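Local coordinates for protein peroxisomal acyl-coenzyme A oxidase 1 (Arabidopsis thaliana, PDB 1W07) that catalyses the FAD-dependent desaturation of long- and medium-chain acyl-CoAs to 2-trans-enoyl-CoAs in peroxisomes, with oxygen reduced to hydrogen peroxide, at residues B[86-89]-B[90-93]; B[69-72]-B[73-77]; B[47-50]-B[51-54]; B[281-284]-B[285-289]; B[34-37]-B[38-42]. The protein carries 1 engineered substitution. One frame throughout, in Å; residues are numbered along the deposited sequence.

Contact 1: B[86-89]-B[90-93]; sequences AGRL and RHFI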
loop_
_atom_site.group_PDB
_atom_site.type_symbol
_atom_site.label_atom_id
_atom_site.label_comp_id
_atom_site.label_asym_id
_atom_site.label_seq_id
_atom_site.Cartn_x
_atom_site.Cartn_y
_atom_site.Cartn_z
ATOM N N ALA B 86 25.392 -15.762 -13.660
ATOM C CA ALA B 86 25.168 -16.034 -12.245
ATOM C C ALA B 86 24.218 -14.988 -11.653
ATOM O O ALA B 86 23.325 -15.318 -10.864
ATOM C CB ALA B 86 26.493 -16.036 -11.491
ATOM N N GLY B 87 24.413 -13.730 -12.037
ATOM C CA GLY B 87 23.551 -12.657 -11.561
ATOM C C GLY B 87 22.123 -12.878 -12.033
ATOM O O GLY B 87 21.175 -12.736 -11.255
ATOM N N ARG B 88 21.959 -13.236 -13.302
ATOM C CA ARG B 88 20.623 -13.491 -13.826
ATOM C C ARG B 88 19.981 -14.697 -13.151
ATOM O O ARG B 88 18.764 -14.763 -13.012
ATOM C CB ARG B 88 20.664 -13.712 -15.342
ATOM C CG ARG B 88 20.952 -12.466 -16.160
ATOM C CD ARG B 88 19.995 -11.320 -15.815
ATOM N NE ARG B 88 20.441 -10.578 -14.636
ATOM C CZ ARG B 88 19.720 -9.636 -14.025
ATOM N NH1 ARG B 88 18.508 -9.313 -14.477
ATOM N NH2 ARG B 88 20.212 -9.006 -12.965
ATOM N N LEU B 89 20.806 -15.653 -12.743
ATOM C CA LEU B 89 20.319 -16.848 -12.073
ATOM C C LEU B 89 19.684 -16.452 -10.740
ATOM O O LEU B 89 18.538 -16.810 -10.445
ATOM C CB LEU B 89 21.474 -17.811 -11.811
ATOM C CG LEU B 89 21.100 -19.162 -11.206
ATOM C CD1 LEU B 89 20.513 -20.068 -12.272
ATOM C CD2 LEU B 89 22.338 -19.789 -10.630
ATOM N N ARG B 90 20.434 -15.713 -9.932
ATOM C CA ARG B 90 19.928 -15.277 -8.638
ATOM C C ARG B 90 18.694 -14.399 -8.828
ATOM O O ARG B 90 17.750 -14.460 -8.038
ATOM C CB ARG B 90 20.998 -14.497 -7.873
ATOM C CG ARG B 90 22.175 -15.339 -7.386
ATOM C CD ARG B 90 23.024 -14.544 -6.407
ATOM N NE ARG B 90 23.726 -13.443 -7.059
ATOM C CZ ARG B 90 24.868 -13.578 -7.725
ATOM N NH1 ARG B 90 25.448 -14.769 -7.823
ATOM N NH2 ARG B 90 25.424 -12.523 -8.303
ATOM N N HIS B 91 18.708 -13.585 -9.878
ATOM C CA HIS B 91 17.596 -12.701 -10.184
ATOM C C HIS B 91 16.308 -13.491 -10.383
ATOM O O HIS B 91 15.266 -13.153 -9.803
ATOM C CB HIS B 91 17.911 -11.889 -11.441
ATOM C CG HIS B 91 16.748 -11.113 -11.974
ATOM N ND1 HIS B 91 16.237 -10.001 -11.341
ATOM C CD2 HIS B 91 15.984 -11.302 -13.077
ATOM C CE1 HIS B 91 15.211 -9.533 -12.032
ATOM N NE2 HIS B 91 15.034 -10.307 -13.090
ATOM N N PHE B 92 16.357 -14.543 -11.199
ATOM C CA PHE B 92 15.144 -15.315 -11.422
ATOM C C PHE B 92 14.752 -16.271 -10.288
ATOM O O PHE B 92 13.587 -16.625 -10.162
ATOM C CB PHE B 92 15.220 -16.025 -12.775
ATOM C CG PHE B 92 15.174 -15.076 -13.944
ATOM C CD1 PHE B 92 16.312 -14.827 -14.705
ATOM C CD2 PHE B 92 13.995 -14.408 -14.262
ATOM C CE1 PHE B 92 16.281 -13.924 -15.766
ATOM C CE2 PHE B 92 13.952 -13.502 -15.323
ATOM C CZ PHE B 92 15.094 -13.259 -16.073
ATOM N N ILE B 93 15.708 -16.665 -9.455
ATOM C CA ILE B 93 15.397 -17.520 -8.306
ATOM C C ILE B 93 14.402 -16.703 -7.456
ATOM O O ILE B 93 13.554 -17.259 -6.746
ATOM C CB ILE B 93 16.683 -17.859 -7.502
ATOM C CG1 ILE B 93 17.534 -18.851 -8.304
ATOM C CG2 ILE B 93 16.328 -18.426 -6.130
ATOM C CD1 ILE B 93 18.872 -19.195 -7.643
#
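Along the last two turns of helix 83-93, Arg-88 lays its guanidinium flat on the ring of His-91, a parallel stack with planes 14° apart and centres 4.3 Å apart. NH1 does the closest touching, 3.5 Å from His-91 CD2 and displaced toward the rim of the ring. Bends at chi2 (-53°) and chi3 (83°) fold the arginine so that its guanidinium comes to lie beside the imidazole. His-91 in turn presents CD2 to one face of Phe-92, and both rings meet Tyr-613. This alpha-helix belongs to the all-helical N-terminal part of the acyl-CoA oxidase fold, and its i to i+4 bonds are regular: Arg-90 N to Ala-86 O is 3.1 Å, and Ile-93 N to Leu-89 O is 3.0 Å. Phe-92 also brings CD1 to 3.0 Å from Arg-88 O, at an oblique angle to the ring. On another side of the helix Arg-90 bends at chi3, which places Ala-86 O 3.7 Å above its guanidinium plane; the arginine side chain also packs on Trp-103 of helix 98-113. Leu-89 CG and Ile-93 CD1, 4.2 Å apart, form an apolar strip against helix 58-78.

Contact 2: B[69-72]-B[73-77]; sequences CAHA and FKRII
Arg-75 N donates to His-71 O at 2.9 Å and Ile-76 N to Ala-72 O at the same 2.9 Å, the two shortest of the four i to i+4 bonds that hold this part of the helix. Phe-73 N to Cys-69 O and Lys-74 N to Ala-70 O complete the set. At the side chains the polar ends look elsewhere: His-71 NE2 is hydrogen-bonded to Asp-45, and Arg-75 NH1 makes a salt bridge to Glu-78. With those ends anchored, the middles of the two chains lie side by side and point the same way. Arg-75 CG sits over the face of the imidazole, 3.9 Å from its centroid and 25° off the normal, in a CH-pi contact displaced toward the rim, while CD comes to 3.5 Å from His-71 NE2. Bends at chi2 (-56°) and chi3 (-70°) fold the arginine so that its methylenes, not its guanidinium, lie against the ring. Phe-73 meets its neighbour differently. Its ring lies across the carbonyl of Cys-69, whose O is 3.2 Å above the ring plane, near the centre, and still accepts the Phe-73 N-H. Cys-69 CB is 4.5 Å from Phe-73 CZ, and both side chains pack on Tyr-98 and Val-99. Ala-70, Phe-73 and Lys-74 also touch Tyr-650, Val-654 and Leu-659 of the second subunit. This is an amphipathic stretch of helix 58-78, packed against helices 83-93 and 98-113 of its own chain and the C-terminal end of the partner in the homodimer.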
loop_
_atom_site.group_PDB
_atom_site.type_symbol
_atom_site.label_atom_id
_atom_site.label_comp_id
_atom_site.label_asym_id
_atom_site.label_seq_id
_atom_site.Cartn_x
_atom_site.Cartn_y
_atom_site.Cartn_z
ATOM N N CYS B 69 20.133 -21.461 -2.248
ATOM C CA CYS B 69 21.393 -20.774 -2.475
ATOM C C CYS B 69 22.521 -21.773 -2.745
ATOM O O CYS B 69 23.370 -21.543 -3.604
ATOM C CB CYS B 69 21.746 -19.887 -1.278
ATOM S SG CYS B 69 20.687 -18.432 -1.075
ATOM N N ALA B 70 22.518 -22.881 -2.012
ATOM C CA ALA B 70 23.541 -23.908 -2.171
ATOM C C ALA B 70 23.402 -24.554 -3.547
ATOM O O ALA B 70 24.395 -24.832 -4.226
ATOM C CB ALA B 70 23.399 -24.958 -1.078
ATOM N N HIS B 71 22.163 -24.786 -3.954
ATOM C CA HIS B 71 21.908 -25.388 -5.244
ATOM C C HIS B 71 22.388 -24.440 -6.339
ATOM O O HIS B 71 22.900 -24.874 -7.368
ATOM C CB HIS B 71 20.414 -25.683 -5.391
ATOM C CG HIS B 71 20.067 -26.425 -6.641
ATOM N ND1 HIS B 71 20.438 -27.734 -6.864
ATOM C CD2 HIS B 71 19.401 -26.031 -7.751
ATOM C CE1 HIS B 71 20.011 -28.115 -8.054
ATOM N NE2 HIS B 71 19.380 -27.099 -8.616
ATOM N N ALA B 72 22.231 -23.139 -6.097
ATOM C CA ALA B 72 22.657 -22.106 -7.046
ATOM C C ALA B 72 24.163 -22.180 -7.242
ATOM O O ALA B 72 24.646 -22.145 -8.371
ATOM C CB ALA B 72 22.283 -20.725 -6.525
ATOM N N PHE B 73 24.899 -22.265 -6.138
ATOM C CA PHE B 73 26.354 -22.363 -6.195
ATOM C C PHE B 73 26.725 -23.571 -7.048
ATOM O O PHE B 73 27.589 -23.480 -7.918
ATOM C CB PHE B 73 26.937 -22.542 -4.788
ATOM C CG PHE B 73 26.643 -21.403 -3.853
ATOM C CD1 PHE B 73 26.523 -21.627 -2.481
ATOM C CD2 PHE B 73 26.491 -20.107 -4.334
ATOM C CE1 PHE B 73 26.253 -20.576 -1.604
ATOM C CE2 PHE B 73 26.221 -19.047 -3.460
ATOM C CZ PHE B 73 26.102 -19.283 -2.100
ATOM N N LYS B 74 26.065 -24.699 -6.790
ATOM C CA LYS B 74 26.306 -25.932 -7.529
ATOM C C LYS B 74 26.058 -25.769 -9.020
ATOM O O LYS B 74 26.887 -26.166 -9.843
ATOM C CB LYS B 74 25.412 -27.051 -6.996
ATOM C CG LYS B 74 25.833 -27.582 -5.640
ATOM C CD LYS B 74 26.877 -28.682 -5.771
ATOM C CE LYS B 74 26.271 -29.951 -6.369
ATOM N NZ LYS B 74 27.238 -31.086 -6.438
ATOM N N ARG B 75 24.916 -25.183 -9.368
ATOM C CA ARG B 75 24.565 -24.987 -10.770
ATOM C C ARG B 75 25.540 -24.078 -11.492
ATOM O O ARG B 75 25.878 -24.323 -12.646
ATOM C CB ARG B 75 23.141 -24.427 -10.894
ATOM C CG ARG B 75 22.080 -25.314 -10.264
ATOM C CD ARG B 75 22.119 -26.721 -10.842
ATOM N NE ARG B 75 21.665 -26.740 -12.228
ATOM C CZ ARG B 75 22.093 -27.605 -13.142
ATOM N NH1 ARG B 75 22.989 -28.533 -12.820
ATOM N NH2 ARG B 75 21.632 -27.536 -14.382
ATOM N N ILE B 76 25.991 -23.026 -10.821
ATOM C CA ILE B 76 26.933 -22.105 -11.446
ATOM C C ILE B 76 28.238 -22.818 -11.800
ATOM O O ILE B 76 28.856 -22.536 -12.831
ATOM C CB ILE B 76 27.245 -20.914 -10.526
ATOM C CG1 ILE B 76 25.971 -20.088 -10.293
ATOM C CG2 ILE B 76 28.330 -20.052 -11.146
ATOM C CD1 ILE B 76 26.136 -18.978 -9.268
ATOM N N ILE B 77 28.651 -23.742 -10.936
ATOM C CA ILE B 77 29.875 -24.503 -11.143
ATOM C C ILE B 77 29.695 -25.594 -12.201
ATOM O O ILE B 77 30.540 -25.761 -13.077
ATOM C CB ILE B 77 30.332 -25.167 -9.827
ATOM C CG1 ILE B 77 30.652 -24.099 -8.787
ATOM C CG2 ILE B 77 31.555 -26.032 -10.078
ATOM C CD1 ILE B 77 30.936 -24.654 -7.407
#

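Contact 3: B[47-50]-B[51-54]; sequences VFEK and SNRA
Lys-50 and Arg-53 make the close-packed half of this contact, lying side by side and pointing the same way, with Lys-50 CB 3.4 Å from Arg-53 NH2 over one face of the guanidinium. Lys-50 CG, lodged between backbone N and carbonyl carbon (chi1 79°), keeps the chain beside the guanidinium, 3.8 Å from Arg-53 NH2. The two charged ends stay 4.9 Å apart, Lys-50 NZ to Arg-53 NH2, and both are drawn to Asp-94: NZ forms a salt bridge to its carboxylate, while NH2 bonds to its backbone O and to Gln-95. Arg-53 NH1 adds a salt bridge to Glu-412. These acidic and carbonyl partners probably stabilise both charges. Backbone closure is slacker, since Arg-53 N reaches Lys-50 O only through a weak 3.4 Å bond.

The other half is looser and more exposed. Glu-49 and Asn-52 stack carboxylate on amide, planes 21° apart, with Glu-49 CD 4.0 Å from Asn-52 CG, although the side chains themselves run at about a right angle. A water ties this side together, donating to Glu-49 O at 2.9 Å and to Asn-52 OD1 at 2.7 Å; Glu-49 O also accepts from Lys-68. Residues 50 to 53 form a type I beta turn in the connection between helices 29-43 and 58-78, fastened on one flank by buried charges and on the other by water.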
loop_
_atom_site.group_PDB
_atom_site.type_symbol
_atom_site.label_atom_id
_atom_site.label_comp_id
_atom_site.label_asym_id
_atom_site.label_seq_id
_atom_site.Cartn_x
_atom_site.Cartn_y
_atom_site.Cartn_z
ATOM N N VAL B 47 13.998 -27.420 -7.566
ATOM C CA VAL B 47 14.551 -26.819 -6.354
ATOM C C VAL B 47 14.162 -25.339 -6.247
ATOM O O VAL B 47 14.083 -24.791 -5.142
ATOM C CB VAL B 47 16.114 -26.946 -6.319
ATOM C CG1 VAL B 47 16.671 -26.309 -5.048
ATOM C CG2 VAL B 47 16.528 -28.423 -6.401
ATOM N N PHE B 48 13.897 -24.698 -7.385
ATOM C CA PHE B 48 13.560 -23.273 -7.387
ATOM C C PHE B 48 12.071 -22.941 -7.366
ATOM O O PHE B 48 11.664 -21.834 -7.721
ATOM C CB PHE B 48 14.236 -22.592 -8.580
ATOM C CG PHE B 48 15.747 -22.618 -8.524
ATOM C CD1 PHE B 48 16.502 -22.684 -9.698
ATOM C CD2 PHE B 48 16.419 -22.562 -7.302
ATOM C CE1 PHE B 48 17.900 -22.693 -9.658
ATOM C CE2 PHE B 48 17.824 -22.569 -7.247
ATOM C CZ PHE B 48 18.565 -22.636 -8.428
ATOM N N GLU B 49 11.270 -23.907 -6.939
ATOM C CA GLU B 49 9.838 -23.710 -6.825
ATOM C C GLU B 49 9.605 -22.647 -5.762
ATOM O O GLU B 49 10.307 -22.627 -4.748
ATOM C CB GLU B 49 9.166 -25.022 -6.400
ATOM C CG GLU B 49 7.708 -24.861 -6.007
ATOM C CD GLU B 49 7.112 -26.135 -5.436
ATOM O OE1 GLU B 49 7.799 -26.814 -4.640
ATOM O OE2 GLU B 49 5.946 -26.443 -5.763
ATOM N N LYS B 50 8.632 -21.765 -5.980
ATOM C CA LYS B 50 8.345 -20.732 -4.990
ATOM C C LYS B 50 6.870 -20.374 -4.862
ATOM O O LYS B 50 6.536 -19.424 -4.161
ATOM C CB LYS B 50 9.133 -19.451 -5.285
ATOM C CG LYS B 50 8.532 -18.581 -6.383
ATOM C CD LYS B 50 9.380 -18.586 -7.641
ATOM C CE LYS B 50 9.898 -17.175 -8.003
ATOM N NZ LYS B 50 8.910 -16.112 -8.424
ATOM N N SER B 51 5.985 -21.114 -5.529
ATOM C CA SER B 51 4.547 -20.830 -5.445
ATOM C C SER B 51 3.958 -21.373 -4.141
ATOM O O SER B 51 2.808 -21.084 -3.806
ATOM C CB SER B 51 3.804 -21.447 -6.640
ATOM O OG SER B 51 3.886 -22.862 -6.629
ATOM N N ASN B 52 4.754 -22.152 -3.410
ATOM C CA ASN B 52 4.329 -22.754 -2.142
ATOM C C ASN B 52 4.968 -22.014 -0.964
ATOM O O ASN B 52 4.805 -22.390 0.200
ATOM C CB ASN B 52 4.754 -24.230 -2.109
ATOM C CG ASN B 52 6.258 -24.405 -1.915
ATOM O OD1 ASN B 52 7.058 -23.673 -2.496
ATOM N ND2 ASN B 52 6.646 -25.393 -1.109
ATOM N N ARG B 53 5.683 -20.946 -1.295
ATOM C CA ARG B 53 6.404 -20.140 -0.327
ATOM C C ARG B 53 5.554 -19.666 0.856
ATOM O O ARG B 53 6.031 -19.641 1.994
ATOM C CB ARG B 53 7.035 -18.954 -1.056
ATOM C CG ARG B 53 8.047 -18.179 -0.262
ATOM C CD ARG B 53 8.495 -16.968 -1.059
ATOM N NE ARG B 53 9.491 -17.284 -2.068
ATOM C CZ ARG B 53 9.811 -16.475 -3.076
ATOM N NH1 ARG B 53 9.192 -15.314 -3.211
ATOM N NH2 ARG B 53 10.769 -16.815 -3.930
ATOM N N ALA B 54 4.300 -19.308 0.592
ATOM C CA ALA B 54 3.399 -18.845 1.642
ATOM C C ALA B 54 2.874 -19.972 2.533
ATOM O O ALA B 54 2.228 -19.714 3.544
ATOM C CB ALA B 54 2.225 -18.081 1.029
HETATM O O HOH W 1 9.450 -22.446 -1.978
#

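Contact 4: B[281-284]-B[285-289]; sequences MVYV and RQTIV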
loop_
_atom_site.group_PDB
_atom_site.type_symbol
_atom_site.label_atom_id
_atom_site.label_comp_id
_atom_site.label_asym_id
_atom_site.label_seq_id
_atom_site.Cartn_x
_atom_site.Cartn_y
_atom_site.Cartn_z
ATOM N N MET B 281 28.002 4.120 -4.201
ATOM C CA MET B 281 26.623 4.492 -3.890
ATOM C C MET B 281 25.865 4.889 -5.144
ATOM O O MET B 281 24.662 4.659 -5.241
ATOM C CB MET B 281 26.560 5.636 -2.872
ATOM C CG MET B 281 26.487 5.172 -1.428
ATOM S SD MET B 281 26.192 6.525 -0.267
ATOM C CE MET B 281 24.401 6.290 0.091
ATOM N N VAL B 282 26.561 5.494 -6.100
ATOM C CA VAL B 282 25.919 5.886 -7.350
ATOM C C VAL B 282 25.535 4.601 -8.083
ATOM O O VAL B 282 24.598 4.574 -8.889
ATOM C CB VAL B 282 26.875 6.708 -8.233
ATOM C CG1 VAL B 282 26.203 7.050 -9.560
ATOM C CG2 VAL B 282 27.291 7.977 -7.497
ATOM N N TYR B 283 26.269 3.534 -7.784
ATOM C CA TYR B 283 26.024 2.239 -8.394
ATOM C C TYR B 283 24.848 1.561 -7.709
ATOM O O TYR B 283 23.902 1.141 -8.364
ATOM C CB TYR B 283 27.269 1.360 -8.269
ATOM C CG TYR B 283 27.148 0.030 -8.967
ATOM C CD1 TYR B 283 26.996 -0.040 -10.354
ATOM C CD2 TYR B 283 27.210 -1.163 -8.248
ATOM C CE1 TYR B 283 26.915 -1.267 -11.005
ATOM C CE2 TYR B 283 27.131 -2.393 -8.891
ATOM C CZ TYR B 283 26.985 -2.438 -10.267
ATOM O OH TYR B 283 26.923 -3.656 -10.906
ATOM N N VAL B 284 24.916 1.461 -6.387
ATOM C CA VAL B 284 23.855 0.824 -5.617
ATOM C C VAL B 284 22.510 1.498 -5.894
ATOM O O VAL B 284 21.484 0.830 -6.035
ATOM C CB VAL B 284 24.147 0.892 -4.109
ATOM C CG1 VAL B 284 23.074 0.155 -3.339
ATOM C CG2 VAL B 284 25.519 0.291 -3.816
ATOM N N ARG B 285 22.523 2.824 -5.983
ATOM C CA ARG B 285 21.310 3.580 -6.244
ATOM C C ARG B 285 20.841 3.372 -7.671
ATOM O O ARG B 285 19.646 3.449 -7.969
ATOM C CB ARG B 285 21.557 5.061 -5.970
ATOM C CG ARG B 285 21.793 5.366 -4.504
ATOM C CD ARG B 285 22.078 6.834 -4.308
ATOM N NE ARG B 285 22.060 7.213 -2.900
ATOM C CZ ARG B 285 22.291 8.450 -2.472
ATOM N NH1 ARG B 285 22.568 9.413 -3.346
ATOM N NH2 ARG B 285 22.232 8.727 -1.181
ATOM N N GLN B 286 21.792 3.100 -8.556
ATOM C CA GLN B 286 21.485 2.862 -9.960
ATOM C C GLN B 286 20.793 1.513 -10.081
ATOM O O GLN B 286 19.850 1.357 -10.860
ATOM C CB GLN B 286 22.784 2.882 -10.789
ATOM C CG GLN B 286 22.599 2.740 -12.297
ATOM C CD GLN B 286 22.231 1.327 -12.720
ATOM O OE1 GLN B 286 22.803 0.354 -12.233
ATOM N NE2 GLN B 286 21.288 1.211 -13.650
ATOM N N THR B 287 21.266 0.543 -9.301
ATOM C CA THR B 287 20.681 -0.793 -9.315
ATOM C C THR B 287 19.259 -0.722 -8.752
ATOM O O THR B 287 18.366 -1.421 -9.227
ATOM C CB THR B 287 21.518 -1.799 -8.480
ATOM O OG1 THR B 287 21.420 -1.483 -7.085
ATOM C CG2 THR B 287 22.983 -1.743 -8.895
ATOM N N ILE B 288 19.049 0.129 -7.747
ATOM C CA ILE B 288 17.726 0.303 -7.144
ATOM C C ILE B 288 16.748 0.870 -8.189
ATOM O O ILE B 288 15.634 0.379 -8.352
ATOM C CB ILE B 288 17.812 1.248 -5.911
ATOM C CG1 ILE B 288 18.610 0.568 -4.794
ATOM C CG2 ILE B 288 16.424 1.622 -5.406
ATOM C CD1 ILE B 288 18.914 1.481 -3.639
ATOM N N VAL B 289 17.170 1.896 -8.909
ATOM C CA VAL B 289 16.319 2.481 -9.931
ATOM C C VAL B 289 16.000 1.410 -10.973
ATOM O O VAL B 289 14.852 1.245 -11.393
ATOM C CB VAL B 289 17.005 3.677 -10.621
ATOM C CG1 VAL B 289 16.105 4.227 -11.681
ATOM C CG2 VAL B 289 17.332 4.757 -9.594
#
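The backbone from Met-281 to Ile-288 is alpha-helical, with Arg-285 N to Met-281 O at 2.9 Å, but it is uneven midway, where Gln-286 N is shared by two weak bonds, to Val-282 O and Tyr-283 O. This is an early part of helix 278-309, in the helical C-alpha1 domain of the acyl-CoA oxidases, and one side of it faces the catalytic pocket. Met-281 bends at chi3 (103°) and swings its methyl CE to 3.5 Å from Arg-285 NH2, approaching the guanidinium at a slant, while the arginine runs extended from CG to NE. Arg-285 NE is buried without a hydrogen-bond partner in the model and has only a long, weak ion pair with Glu-424, the inferred proton acceptor. The Met-281 side chain comes within about 3 Å of that glutamate's side chain and of a bound platinum ion.

Tyr-283 and Thr-287 stand at about a right angle on a different side. Thr-287 CG2 sits above the middle of the phenol ring, 4.2 Å from its centroid and only 9° off the normal, a CH-pi contact. Because CG2 takes the position anti to the carbonyl carbon, OG1 (chi1 69°) turns back onto the preceding turn. Val-284 O therefore has a second donor beside Ile-288 N (3.1 Å), both on the same face of its plane: Thr-287 OG1 at 2.5 Å, so short that the exact length is doubtful.

Contact 5: B[34-37]-B[38-42]; sequences VSDR and IARLV
Asp-36 and Arg-40 slant across one another on helix 29-43, one turn apart in the N-terminal helical part of the fold, with carboxylate and guanidinium planes 19° apart. Despite the opposite charges this is not a salt bridge. Asp-36 OD1 is 4.2 Å from Arg-40 NE and well out of the guanidinium plane, with no N-H pointing at it, so only a diffuse electrostatic attraction is likely. The touching is done by a methylene, Arg-40 CD, 3.7 Å from Asp-36 OD1 and 3.1 Å from Asp-36 O. Bends at chi2 (142°) and chi3 (65°) fold the arginine into that position. The carboxylate has its polar partner elsewhere, OD2 being bonded to Asn-608.

Arg-37 behaves otherwise. Its chain doubles back toward the start of the helix, so that Val-34 CA lies over one face of its guanidinium while Ile-38 CD1 approaches at an oblique angle, 4.4 Å from NH1; the charge is met by a salt bridge to Glu-85. Ile-38 is buried; its CG1 lies 4.3 Å from Val-34 CG1 one turn back, while CG2 faces helix 83-93. Ser-35 and Ala-39, also one turn apart, both pack on Phe-92 of helix 83-93. The backbone bonding is regularly alpha-helical, and in it the Ala-39 amide N lies 2.8 Å from Ser-35 O while its CB is 3.0 Å from the same oxygen.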
loop_
_atom_site.group_PDB
_atom_site.type_symbol
_atom_site.label_atom_id
_atom_site.label_comp_id
_atom_site.label_asym_id
_atom_site.label_seq_id
_atom_site.Cartn_x
_atom_site.Cartn_y
_atom_site.Cartn_z
ATOM N N VAL B 34 20.644 -13.862 -22.914
ATOM C CA VAL B 34 21.172 -14.427 -21.687
ATOM C C VAL B 34 20.078 -14.527 -20.624
ATOM O O VAL B 34 19.993 -15.509 -19.886
ATOM C CB VAL B 34 22.343 -13.576 -21.143
ATOM C CG1 VAL B 34 22.875 -14.183 -19.871
ATOM C CG2 VAL B 34 23.453 -13.503 -22.184
ATOM N N SER B 35 19.231 -13.509 -20.549
ATOM C CA SER B 35 18.170 -13.511 -19.557
ATOM C C SER B 35 17.109 -14.559 -19.880
ATOM O O SER B 35 16.610 -15.259 -18.994
ATOM C CB SER B 35 17.534 -12.128 -19.487
ATOM O OG SER B 35 16.567 -12.082 -18.471
ATOM N N ASP B 36 16.769 -14.672 -21.158
ATOM C CA ASP B 36 15.759 -15.625 -21.572
ATOM C C ASP B 36 16.211 -17.047 -21.260
ATOM O O ASP B 36 15.428 -17.858 -20.771
ATOM C CB ASP B 36 15.471 -15.450 -23.069
ATOM C CG ASP B 36 14.445 -16.431 -23.585
ATOM O OD1 ASP B 36 14.832 -17.341 -24.349
ATOM O OD2 ASP B 36 13.246 -16.306 -23.238
ATOM N N ARG B 37 17.482 -17.331 -21.520
ATOM C CA ARG B 37 18.051 -18.653 -21.279
ATOM C C ARG B 37 18.072 -19.008 -19.793
ATOM O O ARG B 37 17.596 -20.064 -19.390
ATOM C CB ARG B 37 19.478 -18.706 -21.823
ATOM C CG ARG B 37 20.100 -20.092 -21.826
ATOM C CD ARG B 37 21.615 -19.982 -21.803
ATOM N NE ARG B 37 22.102 -18.989 -22.759
ATOM C CZ ARG B 37 23.040 -18.089 -22.479
ATOM N NH1 ARG B 37 23.590 -18.057 -21.270
ATOM N NH2 ARG B 37 23.429 -17.222 -23.402
ATOM N N ILE B 38 18.636 -18.122 -18.983
ATOM C CA ILE B 38 18.724 -18.364 -17.551
ATOM C C ILE B 38 17.335 -18.430 -16.922
ATOM O O ILE B 38 17.099 -19.223 -16.007
ATOM C CB ILE B 38 19.550 -17.270 -16.852
ATOM C CG1 ILE B 38 20.948 -17.207 -17.469
ATOM C CG2 ILE B 38 19.657 -17.572 -15.367
ATOM C CD1 ILE B 38 21.747 -18.499 -17.338
ATOM N N ALA B 39 16.418 -17.604 -17.418
ATOM C CA ALA B 39 15.057 -17.584 -16.896
ATOM C C ALA B 39 14.426 -18.962 -17.040
ATOM O O ALA B 39 13.831 -19.479 -16.088
ATOM C CB ALA B 39 14.216 -16.535 -17.637
ATOM N N ARG B 40 14.563 -19.564 -18.220
ATOM C CA ARG B 40 13.993 -20.888 -18.463
ATOM C C ARG B 40 14.697 -21.945 -17.622
ATOM O O ARG B 40 14.069 -22.889 -17.147
ATOM C CB ARG B 40 14.086 -21.236 -19.955
ATOM C CG ARG B 40 13.111 -20.447 -20.819
ATOM C CD ARG B 40 13.724 -20.054 -22.151
ATOM N NE ARG B 40 14.046 -21.202 -22.996
ATOM C CZ ARG B 40 13.147 -21.867 -23.715
ATOM N NH1 ARG B 40 11.872 -21.490 -23.698
ATOM N NH2 ARG B 40 13.519 -22.901 -24.458
ATOM N N LEU B 41 15.998 -21.766 -17.428
ATOM C CA LEU B 41 16.792 -22.696 -16.633
ATOM C C LEU B 41 16.297 -22.744 -15.182
ATOM O O LEU B 41 16.248 -23.810 -14.566
ATOM C CB LEU B 41 18.255 -22.268 -16.654
ATOM C CG LEU B 41 19.214 -23.166 -15.881
ATOM C CD1 LEU B 41 19.302 -24.521 -16.571
ATOM C CD2 LEU B 41 20.579 -22.510 -15.804
ATOM N N VAL B 42 15.933 -21.587 -14.634
ATOM C CA VAL B 42 15.450 -21.532 -13.259
ATOM C C VAL B 42 14.043 -22.100 -13.151
ATOM O O VAL B 42 13.753 -22.887 -12.249
ATOM C CB VAL B 42 15.463 -20.077 -12.710
ATOM C CG1 VAL B 42 14.791 -20.022 -11.332
ATOM C CG2 VAL B 42 16.888 -19.587 -12.593
#

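How the contacts relate
Four of the contacts belong to one N-terminal helical cluster, with contact 1 touching the other three. Leu-89 CD2 packs 3.7 Å from Ile-76 CG1 of contact 2, Leu-89 CA lies 3.4 Å from Ile-38 CG2 of contact 5, and Ile-93 CD1 meets Phe-48 CZ of contact 3 at 3.5 Å. Phe-48 also touches Val-42 of contact 5 and His-71 of contact 2, so this one side chain joins all three helices. Contact 4 stands apart in the C-alpha1 domain, about 18 Å from contact 1 between centres. Its Met-281 side chain reaches the active site, about 3 Å from that of Glu-424, and its Ile-288 side chain is about 9 Å from FAD; in contact 2, Cys-69 is about 12 Å from FAD-binding Gly-177.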